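Local coordinates for protein spaetzle C-106 (Drosophila melanogaster, PDB 4LXR) that binds the Toll receptor as a disulfide-linked homodimeric cytokine, switching on signalling for embryonic dorsal-ventral polarity and for antifungal defence, at residues A58-P61 with Q62-P66. Numbering follows the deposited sequence.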
ATOM      1  N   ALA C  58     -19.502  16.912   5.823  1.00 18.75           N
ATOM      2  CA  ALA C  58     -20.796  16.517   6.380  1.00 20.35           C
ATOM      3  C   ALA C  58     -21.403  15.252   5.738  1.00 24.14           C
ATOM      4  O   ALA C  58     -22.495  14.833   6.117  1.00 27.38           O
ATOM      5  CB  ALA C  58     -21.773  17.675   6.285  1.00 19.15           C
ATOM      6  N   ASN C  59     -20.711  14.677   4.756  1.00 21.18           N
ATOM      7  CA  ASN C  59     -21.130  13.432   4.100  1.00 24.76           C
ATOM      8  C   ASN C  59     -20.046  12.335   4.162  1.00 24.17           C
ATOM      9  O   ASN C  59     -19.658  11.767   3.147  1.00 17.74           O
ATOM     10  CB  ASN C  59     -21.552  13.680   2.631  1.00 15.93           C
ATOM     11  CG  ASN C  59     -22.121  12.425   1.960  1.00 13.57           C
ATOM     12  OD1 ASN C  59     -22.577  11.510   2.648  1.00 15.39           O
ATOM     13  ND2 ASN C  59     -22.108  12.382   0.607  1.00 12.67           N
ATOM     14  N   PHE C  60     -19.564  12.052   5.365  1.00 23.37           N
ATOM     15  CA  PHE C  60     -18.715  10.895   5.615  1.00 25.99           C
ATOM     16  C   PHE C  60     -19.453  10.060   6.658  1.00 28.29           C
ATOM     17  O   PHE C  60     -20.306  10.601   7.368  1.00 26.96           O
ATOM     18  CB  PHE C  60     -17.309  11.311   6.110  1.00 19.81           C
ATOM     19  CG  PHE C  60     -16.422  11.900   5.018  1.00 18.46           C
ATOM     20  CD1 PHE C  60     -15.782  11.073   4.099  1.00 16.47           C
ATOM     21  CD2 PHE C  60     -16.234  13.268   4.920  1.00 19.72           C
ATOM     22  CE1 PHE C  60     -14.971  11.606   3.100  1.00 18.33           C
ATOM     23  CE2 PHE C  60     -15.432  13.821   3.907  1.00 18.66           C
ATOM     24  CZ  PHE C  60     -14.797  12.988   3.003  1.00 15.64           C
ATOM     25  N   PRO C  61     -19.159   8.741   6.722  1.00 22.46           N
ATOM     26  CA  PRO C  61     -19.662   7.867   7.783  1.00 24.19           C
ATOM     27  C   PRO C  61     -19.378   8.499   9.137  1.00 30.50           C
ATOM     28  O   PRO C  61     -18.322   9.114   9.292  1.00 30.38           O
ATOM     29  CB  PRO C  61     -18.827   6.598   7.606  1.00 26.53           C
ATOM     30  CG  PRO C  61     -18.505   6.576   6.143  1.00 21.99           C
ATOM     31  CD  PRO C  61     -18.281   8.010   5.782  1.00 24.55           C
ATOM     32  N   GLN C  62     -20.305   8.366  10.085  1.00 29.61           N
ATOM     33  CA  GLN C  62     -20.179   9.037  11.375  1.00 32.38           C
ATOM     34  C   GLN C  62     -18.871   8.688  12.084  1.00 39.22           C
ATOM     35  O   GLN C  62     -18.274   9.545  12.732  1.00 34.04           O
ATOM     36  CB  GLN C  62     -21.369   8.708  12.286  1.00 36.17           C
ATOM     37  CG  GLN C  62     -21.646   9.762  13.370  1.00 47.08           C
ATOM     38  CD  GLN C  62     -22.403  10.985  12.827  1.00 58.39           C
ATOM     39  OE1 GLN C  62     -23.632  10.954  12.681  1.00 57.40           O
ATOM     40  NE2 GLN C  62     -21.669  12.061  12.520  1.00 55.65           N
ATOM     41  N   SER C  63     -18.419   7.439  11.948  1.00 36.55           N
ATOM     42  CA  SER C  63     -17.221   6.992  12.663  1.00 38.60           C
ATOM     43  C   SER C  63     -15.946   7.628  12.100  1.00 41.44           C
ATOM     44  O   SER C  63     -14.889   7.551  12.726  1.00 40.89           O
ATOM     45  CB  SER C  63     -17.103   5.463  12.634  1.00 34.53           C
ATOM     46  OG  SER C  63     -16.843   4.997  11.312  1.00 38.99           O
ATOM     47  N   TYR C  64     -16.029   8.258  10.927  1.00 33.91           N
ATOM     48  CA  TYR C  64     -14.826   8.868  10.341  1.00 33.83           C
ATOM     49  C   TYR C  64     -14.303  10.049  11.162  1.00 34.18           C
ATOM     50  O   TYR C  64     -13.122  10.368  11.083  1.00 33.40           O
ATOM     51  CB  TYR C  64     -15.029   9.305   8.887  1.00 26.64           C
ATOM     52  CG  TYR C  64     -14.976   8.198   7.862  1.00 25.50           C
ATOM     53  CD1 TYR C  64     -15.220   6.869   8.211  1.00 29.84           C
ATOM     54  CD2 TYR C  64     -14.672   8.482   6.540  1.00 22.32           C
ATOM     55  CE1 TYR C  64     -15.186   5.867   7.267  1.00 22.94           C
ATOM     56  CE2 TYR C  64     -14.621   7.492   5.596  1.00 23.88           C
ATOM     57  CZ  TYR C  64     -14.879   6.190   5.960  1.00 27.15           C
ATOM     58  OH  TYR C  64     -14.847   5.220   4.999  1.00 27.00           O
ATOM     59  N   ASN C  65     -15.187  10.677  11.940  1.00 31.45           N
ATOM     60  CA  ASN C  65     -14.838  11.820  12.788  1.00 35.17           C
ATOM     61  C   ASN C  65     -13.748  12.733  12.219  1.00 38.82           C
ATOM     62  O   ASN C  65     -12.666  12.833  12.793  1.00 36.67           O
ATOM     63  CB  ASN C  65     -14.428  11.346  14.186  1.00 40.08           C
ATOM     64  CG  ASN C  65     -14.375  12.485  15.184  1.00 60.69           C
ATOM     65  OD1 ASN C  65     -13.600  12.457  16.147  1.00 70.07           O
ATOM     66  ND2 ASN C  65     -15.194  13.510  14.949  1.00 56.70           N
ATOM     67  N   PRO C  66     -14.025  13.397  11.083  1.00 30.16           N
ATOM     68  CA  PRO C  66     -12.951  14.147  10.426  1.00 34.55           C
ATOM     69  C   PRO C  66     -12.384  15.284  11.283  1.00 39.35           C
ATOM     70  O   PRO C  66     -13.142  16.045  11.881  1.00 47.88           O
ATOM     71  CB  PRO C  66     -13.628  14.676   9.167  1.00 32.58           C
ATOM     72  CG  PRO C  66     -14.730  13.665   8.902  1.00 31.70           C
ATOM     73  CD  PRO C  66     -15.252  13.383  10.276  1.00 30.33           C
TER
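Pro61 lays its ring over one face of the Tyr64 phenol, three residues further on. Pro61 CD sits almost on the ring normal, 3.6 Å from the centroid of the Tyr64 ring and 9° off the perpendicular. This is a CH-pi contact. Pro61 CG leans toward the hydroxyl end of the ring, 3.6 Å from Tyr64 CE1. Pro61 CB lies nearer the root of the ring, 3.7 Å from Tyr64 CD1. The phenol turns back over the proline because Tyr64 CG stands beside its own backbone N, chi1 -78°.

The backbone closes the same turn. Tyr64 N donates to Pro61 O at 2.9 Å, with an N-H...O angle of 157°. Residues 62-64 form a short 3-10 segment, and this i to i+3 bond is its characteristic link. A weak bond from Asn65 N to Gln62 O follows.

Phe60 comes up obliquely to the Tyr64 ring, with Phe60 CD1 3.7 Å from Tyr64 CD2. The two side chains cross at about a right angle. Pro66 touches the phenylalanine more loosely, its CG 4.3 Å from Phe60 CD2.

Leu103 packs against Phe60, Tyr64 and Pro66. Toll reaches the same loop: Arg277 of the receptor chain bonds Phe60 O, and Asn275 of the Toll chain packs on Pro61. Asn59 is hydrogen-bonded to Asn59 of the second spaetzle subunit. The turn lies in the loop of this cystine-knot protein that follows strand 43-47 and leads into strand 67-73, which pairs antiparallel with strand 95-102.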